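Local coordinates for protein hemolysin BL lytic component L1 (Bacillus cereus, PDB 7NMQ) that serves as a lytic component of the haemolysin BL enterotoxin, a helical toxin of the ClyA-like family that probably helps form pores in host-cell membranes, at residues Val23-Ala28 / Thr72-Ile77; Lys133-Phe138 / Gln299-Leu304; Gln182-Gln187 / Leu290-Gln295; Ala205-Ile210 / Ala354-Lys359. All coordinates share one frame; numbering follows the deposited sequence. Where two conformers were deposited one is given.

Contact 1 (Val23-Ala28 / Thr72-Ile77); sequences VMDLYA and TAKPQI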
loop_
_atom_site.group_PDB
_atom_site.type_symbol
_atom_site.label_atom_id
_atom_site.label_comp_id
_atom_site.label_asym_id
_atom_site.label_seq_id
_atom_site.Cartn_x
_atom_site.Cartn_y
_atom_site.Cartn_z
ATOM N N VAL A 23 3.716 0.726 -2.417
ATOM C CA VAL A 23 4.929 0.479 -1.601
ATOM C C VAL A 23 5.113 -1.034 -1.436
ATOM O O VAL A 23 6.243 -1.530 -1.602
ATOM C CB VAL A 23 4.851 1.207 -0.265
ATOM C CG1 VAL A 23 5.896 0.707 0.694
ATOM C CG2 VAL A 23 4.864 2.721 -0.492
ATOM N N MET A 24 4.056 -1.779 -1.139
ATOM C CA MET A 24 4.163 -3.246 -1.002
ATOM C C MET A 24 4.590 -3.856 -2.319
ATOM O O MET A 24 5.432 -4.793 -2.295
ATOM C CB MET A 24 2.844 -3.893 -0.623
ATOM C CG MET A 24 2.449 -3.602 0.757
ATOM S SD MET A 24 3.499 -4.293 2.021
ATOM C CE MET A 24 3.372 -6.051 1.729
ATOM N N ASP A 25 4.036 -3.390 -3.438
ATOM C CA ASP A 25 4.434 -3.965 -4.747
ATOM C C ASP A 25 5.946 -3.786 -4.949
ATOM O O ASP A 25 6.597 -4.718 -5.396
ATOM C CB ASP A 25 3.677 -3.322 -5.900
ATOM C CG ASP A 25 2.268 -3.849 -6.144
ATOM O OD1 ASP A 25 1.886 -4.884 -5.563
ATOM O OD2 ASP A 25 1.563 -3.193 -6.944
ATOM N N LEU A 26 6.468 -2.591 -4.682
ATOM C CA LEU A 26 7.911 -2.292 -4.860
ATOM C C LEU A 26 8.738 -3.253 -4.001
ATOM O O LEU A 26 9.647 -3.913 -4.519
ATOM C CB LEU A 26 8.241 -0.849 -4.471
ATOM C CG LEU A 26 7.920 0.231 -5.499
ATOM C CD1 LEU A 26 9.052 1.240 -5.558
ATOM C CD2 LEU A 26 7.673 -0.361 -6.861
ATOM N N TYR A 27 8.451 -3.306 -2.713
ATOM C CA TYR A 27 9.236 -4.135 -1.781
ATOM C C TYR A 27 9.114 -5.586 -2.219
ATOM O O TYR A 27 10.148 -6.299 -2.270
ATOM C CB TYR A 27 8.710 -4.008 -0.351
ATOM C CG TYR A 27 9.021 -2.712 0.329
ATOM C CD1 TYR A 27 10.180 -2.003 0.070
ATOM C CD2 TYR A 27 8.151 -2.195 1.295
ATOM C CE1 TYR A 27 10.447 -0.791 0.698
ATOM C CE2 TYR A 27 8.416 -0.990 1.928
ATOM C CZ TYR A 27 9.571 -0.291 1.653
ATOM O OH TYR A 27 9.804 0.890 2.304
ATOM N N ALA A 28 7.925 -6.077 -2.557
ATOM C CA ALA A 28 7.777 -7.501 -2.931
ATOM C C ALA A 28 8.612 -7.788 -4.176
ATOM O O ALA A 28 9.309 -8.836 -4.266
ATOM C CB ALA A 28 6.325 -7.815 -3.149
ATOM N N THR A 72 -2.103 -13.213 -3.524
ATOM C CA THR A 72 -3.197 -13.572 -2.597
ATOM C C THR A 72 -3.648 -12.350 -1.783
ATOM O O THR A 72 -4.862 -12.041 -1.836
ATOM C CB THR A 72 -2.804 -14.758 -1.722
ATOM O OG1 THR A 72 -2.410 -15.816 -2.594
ATOM C CG2 THR A 72 -3.932 -15.198 -0.807
ATOM N N ALA A 73 -2.769 -11.679 -1.063
ATOM C CA ALA A 73 -3.184 -10.576 -0.161
ATOM C C ALA A 73 -3.637 -9.363 -0.965
ATOM O O ALA A 73 -4.730 -8.793 -0.704
ATOM C CB ALA A 73 -2.071 -10.204 0.769
ATOM N N LYS A 74 -2.869 -8.987 -1.974
ATOM C CA LYS A 74 -3.230 -7.783 -2.750
ATOM C C LYS A 74 -4.628 -7.940 -3.347
ATOM O O LYS A 74 -5.403 -6.977 -3.285
ATOM C CB LYS A 74 -2.182 -7.440 -3.810
ATOM C CG LYS A 74 -2.557 -6.214 -4.634
ATOM C CD LYS A 74 -1.436 -5.694 -5.457
ATOM C CE LYS A 74 -0.970 -6.740 -6.441
ATOM N NZ LYS A 74 0.034 -6.144 -7.332
ATOM N N PRO A 75 -4.966 -9.035 -4.057
ATOM C CA PRO A 75 -6.302 -9.115 -4.650
ATOM C C PRO A 75 -7.422 -8.956 -3.630
ATOM O O PRO A 75 -8.469 -8.470 -4.021
ATOM C CB PRO A 75 -6.374 -10.506 -5.279
ATOM C CG PRO A 75 -4.930 -10.871 -5.519
ATOM C CD PRO A 75 -4.106 -10.150 -4.486
ATOM N N GLN A 76 -7.224 -9.342 -2.385
ATOM C CA GLN A 76 -8.264 -9.124 -1.362
ATOM C C GLN A 76 -8.421 -7.640 -1.038
ATOM O O GLN A 76 -9.586 -7.176 -0.821
ATOM C CB GLN A 76 -7.997 -9.891 -0.078
ATOM C CG GLN A 76 -8.079 -11.391 -0.244
ATOM C CD GLN A 76 -8.364 -12.034 1.098
ATOM O OE1 GLN A 76 -8.736 -11.391 2.091
ATOM N NE2 GLN A 76 -8.228 -13.328 1.126
ATOM N N ILE A 77 -7.339 -6.888 -1.000
ATOM C CA ILE A 77 -7.432 -5.423 -0.840
ATOM C C ILE A 77 -8.084 -4.834 -2.082
ATOM O O ILE A 77 -8.935 -3.907 -1.944
ATOM C CB ILE A 77 -6.064 -4.784 -0.553
ATOM C CG1 ILE A 77 -5.465 -5.328 0.733
ATOM C CG2 ILE A 77 -6.184 -3.276 -0.482
ATOM C CD1 ILE A 77 -4.138 -4.748 1.073
HETATM O O HOH W 1 -1.111 -3.207 -7.688
#

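Contact 2 (Lys133-Phe138 / Gln299-Leu304); sequences KMLQDF and QAILSL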
loop_
_atom_site.group_PDB
_atom_site.type_symbol
_atom_site.label_atom_id
_atom_site.label_comp_id
_atom_site.label_asym_id
_atom_site.label_seq_id
_atom_site.Cartn_x
_atom_site.Cartn_y
_atom_site.Cartn_z
ATOM N N LYS A 133 -8.408 -9.609 8.740
ATOM C CA LYS A 133 -7.912 -10.833 9.434
ATOM C C LYS A 133 -6.809 -11.467 8.573
ATOM O O LYS A 133 -5.762 -11.901 9.155
ATOM C CB LYS A 133 -9.059 -11.815 9.728
ATOM C CG LYS A 133 -8.663 -13.154 10.360
ATOM C CD LYS A 133 -7.541 -13.135 11.402
ATOM C CE LYS A 133 -7.338 -14.439 12.157
ATOM N NZ LYS A 133 -7.394 -15.637 11.279
ATOM N N MET A 134 -7.043 -11.594 7.264
ATOM C CA MET A 134 -6.035 -12.133 6.317
ATOM C C MET A 134 -4.748 -11.316 6.422
ATOM O O MET A 134 -3.641 -11.915 6.515
ATOM C CB MET A 134 -6.621 -12.173 4.904
ATOM C CG MET A 134 -5.721 -12.622 3.814
ATOM S SD MET A 134 -4.451 -11.422 3.306
ATOM C CE MET A 134 -5.512 -10.153 2.648
ATOM N N LEU A 135 -4.849 -9.990 6.497
ATOM C CA LEU A 135 -3.627 -9.157 6.586
ATOM C C LEU A 135 -2.931 -9.318 7.925
ATOM O O LEU A 135 -1.676 -9.248 7.942
ATOM C CB LEU A 135 -3.924 -7.695 6.319
ATOM C CG LEU A 135 -4.298 -7.382 4.893
ATOM C CD1 LEU A 135 -4.704 -5.924 4.801
ATOM C CD2 LEU A 135 -3.163 -7.692 3.927
ATOM N N GLN A 136 -3.673 -9.487 9.004
ATOM C CA GLN A 136 -3.063 -9.666 10.333
ATOM C C GLN A 136 -2.280 -10.972 10.320
ATOM O O GLN A 136 -1.131 -10.941 10.810
ATOM C CB GLN A 136 -4.118 -9.623 11.438
ATOM C CG GLN A 136 -3.448 -9.532 12.803
ATOM C CD GLN A 136 -2.489 -8.362 12.840
ATOM O OE1 GLN A 136 -1.273 -8.507 13.006
ATOM N NE2 GLN A 136 -3.046 -7.173 12.699
ATOM N N ASP A 137 -2.844 -12.039 9.747
ATOM C CA ASP A 137 -2.162 -13.349 9.640
ATOM C C ASP A 137 -0.853 -13.144 8.842
ATOM O O ASP A 137 0.220 -13.646 9.231
ATOM C CB ASP A 137 -3.034 -14.425 8.999
ATOM C CG ASP A 137 -4.239 -14.874 9.818
ATOM O OD1 ASP A 137 -4.238 -14.670 11.055
ATOM O OD2 ASP A 137 -5.149 -15.461 9.217
ATOM N N PHE A 138 -0.936 -12.413 7.745
ATOM C CA PHE A 138 0.210 -12.197 6.861
ATOM C C PHE A 138 1.240 -11.350 7.583
ATOM O O PHE A 138 2.449 -11.622 7.511
ATOM C CB PHE A 138 -0.264 -11.524 5.594
ATOM C CG PHE A 138 0.814 -11.315 4.568
ATOM C CD1 PHE A 138 1.732 -12.315 4.261
ATOM C CD2 PHE A 138 0.865 -10.135 3.873
ATOM C CE1 PHE A 138 2.726 -12.086 3.312
ATOM C CE2 PHE A 138 1.808 -9.924 2.881
ATOM C CZ PHE A 138 2.712 -10.924 2.587
ATOM N N GLN A 299 0.260 -0.437 8.221
ATOM C CA GLN A 299 -0.334 0.794 7.677
ATOM C C GLN A 299 -1.563 0.418 6.857
ATOM O O GLN A 299 -2.607 1.113 6.947
ATOM C CB GLN A 299 0.632 1.610 6.861
ATOM C CG GLN A 299 1.756 2.170 7.685
ATOM C CD GLN A 299 2.587 2.987 6.738
ATOM O OE1 GLN A 299 3.317 2.451 5.927
ATOM N NE2 GLN A 299 2.217 4.245 6.623
ATOM N N ALA A 300 -1.463 -0.609 6.029
ATOM C CA ALA A 300 -2.585 -1.092 5.207
ATOM C C ALA A 300 -3.747 -1.513 6.118
ATOM O O ALA A 300 -4.939 -1.235 5.789
ATOM C CB ALA A 300 -2.169 -2.205 4.289
ATOM N N ILE A 301 -3.453 -2.163 7.220
ATOM C CA ILE A 301 -4.510 -2.589 8.154
ATOM C C ILE A 301 -5.176 -1.328 8.691
ATOM O O ILE A 301 -6.428 -1.352 8.819
ATOM C CB ILE A 301 -3.949 -3.488 9.248
ATOM C CG1 ILE A 301 -3.619 -4.860 8.667
ATOM C CG2 ILE A 301 -4.930 -3.624 10.401
ATOM C CD1 ILE A 301 -2.667 -5.669 9.505
ATOM N N LEU A 302 -4.421 -0.309 9.061
ATOM C CA LEU A 302 -5.029 0.932 9.612
ATOM C C LEU A 302 -5.957 1.542 8.571
ATOM O O LEU A 302 -7.070 1.962 8.898
ATOM C CB LEU A 302 -3.962 1.956 9.980
ATOM C CG LEU A 302 -3.203 1.700 11.254
ATOM C CD1 LEU A 302 -2.190 2.813 11.457
ATOM C CD2 LEU A 302 -4.112 1.590 12.442
ATOM N N SER A 303 -5.551 1.581 7.310
ATOM C CA SER A 303 -6.348 2.238 6.245
ATOM C C SER A 303 -7.602 1.411 5.929
ATOM O O SER A 303 -8.662 2.003 5.601
ATOM C CB SER A 303 -5.518 2.513 5.041
ATOM O OG SER A 303 -4.537 3.475 5.355
ATOM N N LEU A 304 -7.528 0.093 6.014
ATOM C CA LEU A 304 -8.731 -0.740 5.809
ATOM C C LEU A 304 -9.657 -0.620 7.014
ATOM O O LEU A 304 -10.869 -0.704 6.820
ATOM C CB LEU A 304 -8.285 -2.174 5.578
ATOM C CG LEU A 304 -7.741 -2.443 4.198
ATOM C CD1 LEU A 304 -7.183 -3.823 4.175
ATOM C CD2 LEU A 304 -8.782 -2.294 3.153
#

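Contact 3 (Gln182-Gln187 / Leu290-Gln295); sequences QLRSTQ and LAYLYQ. With EDO (1,2-ethanediol), chain G.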
loop_
_atom_site.group_PDB
_atom_site.type_symbol
_atom_site.label_atom_id
_atom_site.label_comp_id
_atom_site.label_asym_id
_atom_site.label_seq_id
_atom_site.Cartn_x
_atom_site.Cartn_y
_atom_site.Cartn_z
ATOM N N GLN A 182 21.633 3.784 7.015
ATOM C CA GLN A 182 21.333 5.230 6.900
ATOM C C GLN A 182 20.763 5.562 5.519
ATOM O O GLN A 182 19.794 6.330 5.440
ATOM C CB GLN A 182 22.550 6.112 7.184
ATOM C CG GLN A 182 22.201 7.601 7.227
ATOM C CD GLN A 182 21.120 7.956 8.233
ATOM O OE1 GLN A 182 21.339 7.967 9.440
ATOM N NE2 GLN A 182 19.921 8.257 7.751
ATOM N N LEU A 183 21.387 5.074 4.452
ATOM C CA LEU A 183 20.933 5.370 3.069
ATOM C C LEU A 183 19.489 4.866 2.931
ATOM O O LEU A 183 18.641 5.561 2.332
ATOM C CB LEU A 183 21.830 4.667 2.047
ATOM C CG LEU A 183 23.194 5.313 1.851
ATOM C CD1 LEU A 183 24.087 4.441 0.974
ATOM C CD2 LEU A 183 23.040 6.707 1.281
ATOM N N ARG A 184 19.189 3.669 3.391
ATOM C CA ARG A 184 17.838 3.086 3.230
ATOM C C ARG A 184 16.813 3.895 4.041
ATOM O O ARG A 184 15.697 4.105 3.549
ATOM C CB ARG A 184 17.852 1.619 3.637
ATOM C CG ARG A 184 18.511 0.699 2.619
ATOM C CD ARG A 184 17.826 0.743 1.246
ATOM N NE ARG A 184 16.399 0.444 1.284
ATOM C CZ ARG A 184 15.866 -0.747 1.477
ATOM N NH1 ARG A 184 16.655 -1.796 1.622
ATOM N NH2 ARG A 184 14.537 -0.888 1.544
ATOM N N SER A 185 17.143 4.376 5.235
ATOM C CA SER A 185 16.145 5.137 6.038
ATOM C C SER A 185 15.946 6.531 5.409
ATOM O O SER A 185 14.810 7.022 5.345
ATOM C CB SER A 185 16.510 5.175 7.498
ATOM O OG SER A 185 17.809 5.694 7.702
ATOM N N THR A 186 17.004 7.136 4.877
ATOM C CA THR A 186 16.885 8.418 4.149
ATOM C C THR A 186 16.020 8.192 2.918
ATOM O O THR A 186 15.151 9.022 2.612
ATOM C CB THR A 186 18.258 9.010 3.832
ATOM O OG1 THR A 186 18.930 9.175 5.079
ATOM C CG2 THR A 186 18.212 10.309 3.075
ATOM N N GLN A 187 16.281 7.124 2.189
ATOM C CA GLN A 187 15.582 6.869 0.927
ATOM C C GLN A 187 14.093 6.659 1.199
ATOM O O GLN A 187 13.228 7.157 0.413
ATOM C CB GLN A 187 16.177 5.614 0.291
ATOM C CG GLN A 187 15.676 5.383 -1.101
ATOM C CD GLN A 187 16.296 4.195 -1.780
ATOM O OE1 GLN A 187 16.632 4.218 -2.975
ATOM N NE2 GLN A 187 16.437 3.142 -1.014
ATOM N N LEU A 290 12.709 -6.164 4.832
ATOM C CA LEU A 290 11.775 -7.106 5.506
ATOM C C LEU A 290 11.053 -6.386 6.645
ATOM O O LEU A 290 9.901 -6.769 6.878
ATOM C CB LEU A 290 12.535 -8.292 6.066
ATOM C CG LEU A 290 13.100 -9.265 5.032
ATOM C CD1 LEU A 290 13.786 -10.433 5.718
ATOM C CD2 LEU A 290 12.086 -9.748 4.048
ATOM N N ALA A 291 11.690 -5.475 7.364
ATOM C CA ALA A 291 11.043 -4.691 8.435
ATOM C C ALA A 291 10.046 -3.706 7.808
ATOM O O ALA A 291 8.916 -3.651 8.288
ATOM C CB ALA A 291 12.042 -3.961 9.287
ATOM N N TYR A 292 10.428 -3.022 6.728
ATOM C CA TYR A 292 9.521 -2.070 6.049
ATOM C C TYR A 292 8.265 -2.814 5.564
ATOM O O TYR A 292 7.148 -2.228 5.581
ATOM C CB TYR A 292 10.252 -1.365 4.916
ATOM C CG TYR A 292 11.392 -0.484 5.349
ATOM C CD1 TYR A 292 11.437 0.115 6.604
ATOM C CD2 TYR A 292 12.356 -0.123 4.445
ATOM C CE1 TYR A 292 12.492 0.937 6.983
ATOM C CE2 TYR A 292 13.418 0.695 4.813
ATOM C CZ TYR A 292 13.484 1.255 6.076
ATOM O OH TYR A 292 14.590 2.039 6.382
ATOM N N LEU A 293 8.395 -4.057 5.109
ATOM C CA LEU A 293 7.242 -4.853 4.630
ATOM C C LEU A 293 6.229 -5.014 5.768
ATOM O O LEU A 293 5.033 -4.744 5.520
ATOM C CB LEU A 293 7.675 -6.222 4.103
ATOM C CG LEU A 293 8.123 -6.268 2.651
ATOM C CD1 LEU A 293 8.939 -7.530 2.373
ATOM C CD2 LEU A 293 6.903 -6.246 1.736
ATOM N N TYR A 294 6.624 -5.478 6.950
ATOM C CA TYR A 294 5.574 -5.718 7.968
ATOM C C TYR A 294 5.034 -4.348 8.418
ATOM O O TYR A 294 3.823 -4.265 8.726
ATOM C CB TYR A 294 6.022 -6.649 9.096
ATOM C CG TYR A 294 6.889 -6.065 10.167
ATOM C CD1 TYR A 294 6.381 -5.210 11.124
ATOM C CD2 TYR A 294 8.218 -6.467 10.329
ATOM C CE1 TYR A 294 7.191 -4.694 12.130
ATOM C CE2 TYR A 294 9.020 -5.965 11.345
ATOM C CZ TYR A 294 8.514 -5.059 12.251
ATOM O OH TYR A 294 9.308 -4.576 13.257
ATOM N N GLN A 295 5.840 -3.292 8.411
ATOM C CA GLN A 295 5.386 -1.943 8.824
ATOM C C GLN A 295 4.322 -1.442 7.849
ATOM O O GLN A 295 3.341 -0.799 8.277
ATOM C CB GLN A 295 6.524 -0.943 8.895
ATOM C CG GLN A 295 7.543 -1.295 9.954
ATOM C CD GLN A 295 8.811 -0.491 9.749
ATOM O OE1 GLN A 295 8.923 0.399 8.883
ATOM N NE2 GLN A 295 9.761 -0.759 10.590
HETATM C C1 EDO G . 12.073 2.481 1.077
HETATM O O1 EDO G . 11.938 3.116 -0.155
HETATM C C2 EDO G . 13.362 1.788 1.242
HETATM O O2 EDO G . 14.521 2.560 1.512
#

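Contact 4 (Ala205-Ile210 / Ala354-Lys359); sequences AAILVI and AEFISK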
loop_
_atom_site.group_PDB
_atom_site.type_symbol
_atom_site.label_atom_id
_atom_site.label_comp_id
_atom_site.label_asym_id
_atom_site.label_seq_id
_atom_site.Cartn_x
_atom_site.Cartn_y
_atom_site.Cartn_z
ATOM N N ALA A 205 -5.239 12.948 -7.957
ATOM C CA ALA A 205 -3.787 13.212 -8.109
ATOM C C ALA A 205 -3.008 11.975 -7.673
ATOM O O ALA A 205 -2.082 11.591 -8.387
ATOM C CB ALA A 205 -3.358 14.425 -7.329
ATOM N N ALA A 206 -3.380 11.381 -6.539
ATOM C CA ALA A 206 -2.707 10.209 -5.978
ATOM C C ALA A 206 -2.651 9.117 -7.055
ATOM O O ALA A 206 -1.561 8.523 -7.220
ATOM C CB ALA A 206 -3.350 9.730 -4.712
ATOM N N ILE A 207 -3.755 8.858 -7.761
ATOM C CA ILE A 207 -3.787 7.743 -8.747
ATOM C C ILE A 207 -2.859 8.076 -9.907
ATOM O O ILE A 207 -2.237 7.136 -10.448
ATOM C CB ILE A 207 -5.235 7.466 -9.178
ATOM C CG1 ILE A 207 -6.080 6.916 -8.030
ATOM C CG2 ILE A 207 -5.311 6.644 -10.437
ATOM C CD1 ILE A 207 -5.550 5.781 -7.282
ATOM N N LEU A 208 -2.808 9.333 -10.336
ATOM C CA LEU A 208 -1.909 9.694 -11.461
ATOM C C LEU A 208 -0.451 9.467 -11.048
ATOM O O LEU A 208 0.347 8.955 -11.872
ATOM C CB LEU A 208 -2.116 11.144 -11.858
ATOM C CG LEU A 208 -3.434 11.429 -12.576
ATOM C CD1 LEU A 208 -3.708 12.923 -12.671
ATOM C CD2 LEU A 208 -3.439 10.812 -13.948
ATOM N N VAL A 209 -0.114 9.802 -9.805
ATOM C CA VAL A 209 1.285 9.654 -9.313
ATOM C C VAL A 209 1.592 8.166 -9.191
ATOM O O VAL A 209 2.665 7.714 -9.671
ATOM C CB VAL A 209 1.533 10.401 -8.008
ATOM C CG1 VAL A 209 2.912 10.068 -7.470
ATOM C CG2 VAL A 209 1.290 11.901 -8.172
ATOM N N ILE A 210 0.693 7.400 -8.591
ATOM C CA ILE A 210 0.900 5.934 -8.476
ATOM C C ILE A 210 1.132 5.324 -9.859
ATOM O O ILE A 210 2.023 4.469 -9.990
ATOM C CB ILE A 210 -0.282 5.282 -7.759
ATOM C CG1 ILE A 210 -0.320 5.713 -6.296
ATOM C CG2 ILE A 210 -0.225 3.764 -7.951
ATOM C CD1 ILE A 210 -1.635 5.403 -5.594
ATOM N N ALA A 354 -11.650 4.418 -7.539
ATOM C CA ALA A 354 -11.836 3.101 -6.906
ATOM C C ALA A 354 -11.522 2.009 -7.927
ATOM O O ALA A 354 -10.906 0.994 -7.569
ATOM C CB ALA A 354 -13.226 2.954 -6.342
ATOM N N GLU A 355 -11.956 2.198 -9.168
ATOM C CA GLU A 355 -11.745 1.208 -10.234
ATOM C C GLU A 355 -10.219 1.037 -10.393
ATOM O O GLU A 355 -9.721 -0.111 -10.496
ATOM C CB GLU A 355 -12.388 1.733 -11.507
ATOM C CG GLU A 355 -12.104 0.880 -12.695
ATOM C CD GLU A 355 -12.912 -0.387 -12.814
ATOM O OE1 GLU A 355 -14.044 -0.401 -12.316
ATOM O OE2 GLU A 355 -12.417 -1.336 -13.485
ATOM N N PHE A 356 -9.469 2.136 -10.401
ATOM C CA PHE A 356 -7.991 2.095 -10.537
ATOM C C PHE A 356 -7.381 1.252 -9.426
ATOM O O PHE A 356 -6.535 0.361 -9.717
ATOM C CB PHE A 356 -7.379 3.486 -10.572
ATOM C CG PHE A 356 -5.879 3.430 -10.686
ATOM C CD1 PHE A 356 -5.086 3.224 -9.567
ATOM C CD2 PHE A 356 -5.256 3.512 -11.924
ATOM C CE1 PHE A 356 -3.693 3.201 -9.668
ATOM C CE2 PHE A 356 -3.874 3.471 -12.028
ATOM C CZ PHE A 356 -3.088 3.312 -10.896
ATOM N N ILE A 357 -7.802 1.501 -8.189
ATOM C CA ILE A 357 -7.182 0.803 -7.027
ATOM C C ILE A 357 -7.535 -0.684 -7.059
ATOM O O ILE A 357 -6.779 -1.511 -6.478
ATOM C CB ILE A 357 -7.573 1.481 -5.699
ATOM C CG1 ILE A 357 -6.986 2.887 -5.694
ATOM C CG2 ILE A 357 -7.134 0.665 -4.485
ATOM C CD1 ILE A 357 -7.392 3.744 -4.563
ATOM N N SER A 358 -8.662 -1.050 -7.653
ATOM C CA SER A 358 -9.141 -2.445 -7.715
ATOM C C SER A 358 -8.333 -3.293 -8.702
ATOM O O SER A 358 -8.611 -4.501 -8.782
ATOM C CB SER A 358 -10.590 -2.518 -8.094
ATOM O OG SER A 358 -10.827 -2.234 -9.458
ATOM N N LYS A 359 -7.444 -2.681 -9.487
ATOM C CA LYS A 359 -6.708 -3.396 -10.559
ATOM C C LYS A 359 -5.215 -3.227 -10.311
ATOM O O LYS A 359 -4.828 -2.259 -9.672
ATOM C CB LYS A 359 -7.108 -2.808 -11.902
ATOM C CG LYS A 359 -8.521 -3.182 -12.307
ATOM C CD LYS A 359 -8.885 -2.698 -13.650
ATOM C CE LYS A 359 -9.324 -1.251 -13.659
ATOM N NZ LYS A 359 -10.190 -0.976 -14.834
#

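Contact 1 (Val23-Ala28 / Thr72-Ile77)
Lys74 reaches across from helix 45-103 to the carboxylate of Asp25 on helix 10-33, and this salt bridge carries the whole contact. Its ammonium NZ lies 2.9 Å from Asp25 OD1, whereas the nearest pair of CA atoms, those of Asp25 and Lys74, is 8.8 Å apart, so the long chain spans most of the gap. With CG of Lys74 opposite the backbone N (chi1 179°) and one bend at chi3, the chain meets the aspartate at roughly a right angle. NZ approaches OD1 on the syn side, 29° out of the carboxylate plane. OD1 accepts a second hydrogen bond, from the indole NE1 of Trp69. The other oxygen is engaged through water: Asp25 OD2 accepts a hydrogen bond from a water 2.8 Å away, whose oxygen in turn accepts one from Lys74 NZ at 3.2 Å. Carboxylate, ammonium and water thus close a cycle of polar contacts. Asp360 OD1 adds a long, weak ion pair to NZ. Ile361 and Phe363 of the C-terminal tail touch the aspartate. Both charged residues are buried, so their mutual neutralisation probably pays much of the cost of placing two charges inside a helical bundle.

Contact 2 (Lys133-Phe138 / Gln299-Leu304)
Leu135 of helix 107-154 packs against Ile301 and Leu304 of helix 275-325, where the two short helical segments run antiparallel, 166° between their directions, with axes approaching to 10.0 Å. The tight part lies on the inner side. Leu135 CD1 sits 3.3 Å from Leu304 CD1, closer than ordinary van der Waals contact between carbons, and the two leucine side chains cross at about a right angle. Beside this pair, CB of Leu135 lies 3.7 Å from Ile301 CG1, and these two side chains slide past each other in opposite senses. Ile301 holds CG1 opposite its carbonyl carbon (chi1 -73°), which carries CD1 on toward the other helix. Helix 45-103 adds to the buried side: Ile77 touches Leu135, and Thr80 touches Leu304. Toward the outside the packing thins. Ile301 CD1 is flanked by the amide of Gln136, whose NE2 is 3.6 Å away in one of its two conformers, a contact without a hydrogen bond. Farther round, on the exposed face, Lys133 NZ bridges to Asp137 OD2 at 3.1 Å, one turn along the same helix, using the syn lone pair. No hydrogen bond joins the two segments. Their cohesion is therefore dispersive and hydrophobic; the one polar group that touches across, the Gln136 amide, sits at the partly exposed edge and bonds through OE1 to Lys139 NZ on its own helix.

Contact 3 (Gln182-Gln187 / Leu290-Gln295)
Tyr292 points from helix 275-325 of the long ClyA-like helical bundle into the flank of helix 173-200, where it meets Arg184 and Ser185. The backbones stand well apart, 9.8 Å between the CA atoms of Ser185 and Tyr292, so the phenol spans the gap. At its base, CB of Tyr292 touches the hydroxyl of Tyr27 from helix 10-33. CG lies opposite the carbonyl carbon (chi1 -65°), which sends the ring across to the other helix. Along one side of the ring, CD2 lies 3.7 Å from Arg184 NH2. That nitrogen sits at the ring edge, near its plane, so the arginine makes no cation-pi contact here; Lys188 supplies one. CE2 comes next and packs at 3.7 Å on C2 of a bound 1,2-ethanediol, probably from the crystallisation liquor. Arg184 grips O2 of the diol twice, from side chain and main chain: NE donates to it at 2.8 Å with an N-H...O angle of 161°, and O2 donates to the main-chain O of the same residue. Thr289 OG1, on the tyrosine's own helix, hydrogen-bonds to NH2 and so helps fix the guanidinium beside the ring. At the tip, Tyr292 OH rests against the main chain of the other helix, 3.5 Å from Ser185 CA.

Contact 4 (Ala205-Ile210 / Ala354-Lys359)
Helix 203-216, which lies within the predicted transmembrane segment 194-222, packs against the C-terminal part of helix 330-357, and Ile207 and Phe356 carry most of that junction. Their CA atoms, 7.3 Å apart, are the nearest across the two segments. A CH-pi contact sets the geometry: Ile207 CG2 stands 3.4 Å from the centroid of the Phe356 ring and only 17° off its normal, over one face and shifted toward CG. The phenylalanine ring gets there because its CG is turned opposite the backbone N (chi1 179°), and the two side chains run past each other in opposite directions. The other branch of the isoleucine reaches farther: Ile207 CD1 lies 3.6 Å from Ile357 CG1, the side chains crossing nearly at right angles. From the side, Ile210 CG2 comes up to the edge of the same ring, 3.9 Å from Phe356 CE1. Two isoleucines thus hold the ring, Ile207 over a face and Ile210 at the edge, and no hydrogen bond joins the segments. Such wholly apolar packing is consistent with a predicted membrane helix whose inward side is covered by the bundle in this state. Leu14 and Ile21 of helix 10-33 also touch Ile357. Polar groups gather at Glu355, Ser358 and Lys359. Ser358 OG donates to Glu355 O at 2.6 Å, and Arg82 forms a salt bridge with Glu355 OE1. On the other carboxylate oxygen, Lys359 NZ meets OE2 of Glu355 at 2.6 Å through the anti lone pair.

From the N terminus, contact 1 joins helix 10-33 to helix 45-103 and closes before any other contact opens. Contact 2 opens next, on helix 107-154, and closes on helix 275-325. Contact 3 is nested inside that loop: it starts on helix 173-200 and ends earlier on the same helix 275-325. Contact 4 starts within both loops, on helix 203-216, and closes beyond them on helix 330-357, so it crosses contacts 2 and 3. Contact 1 touches contact 2 through Ala73, Gln76 and Ile77, and contact 3 through Met24 and Tyr27. Contact 4 touches none of the others; its centre lies about 14 Å from that of contact 1.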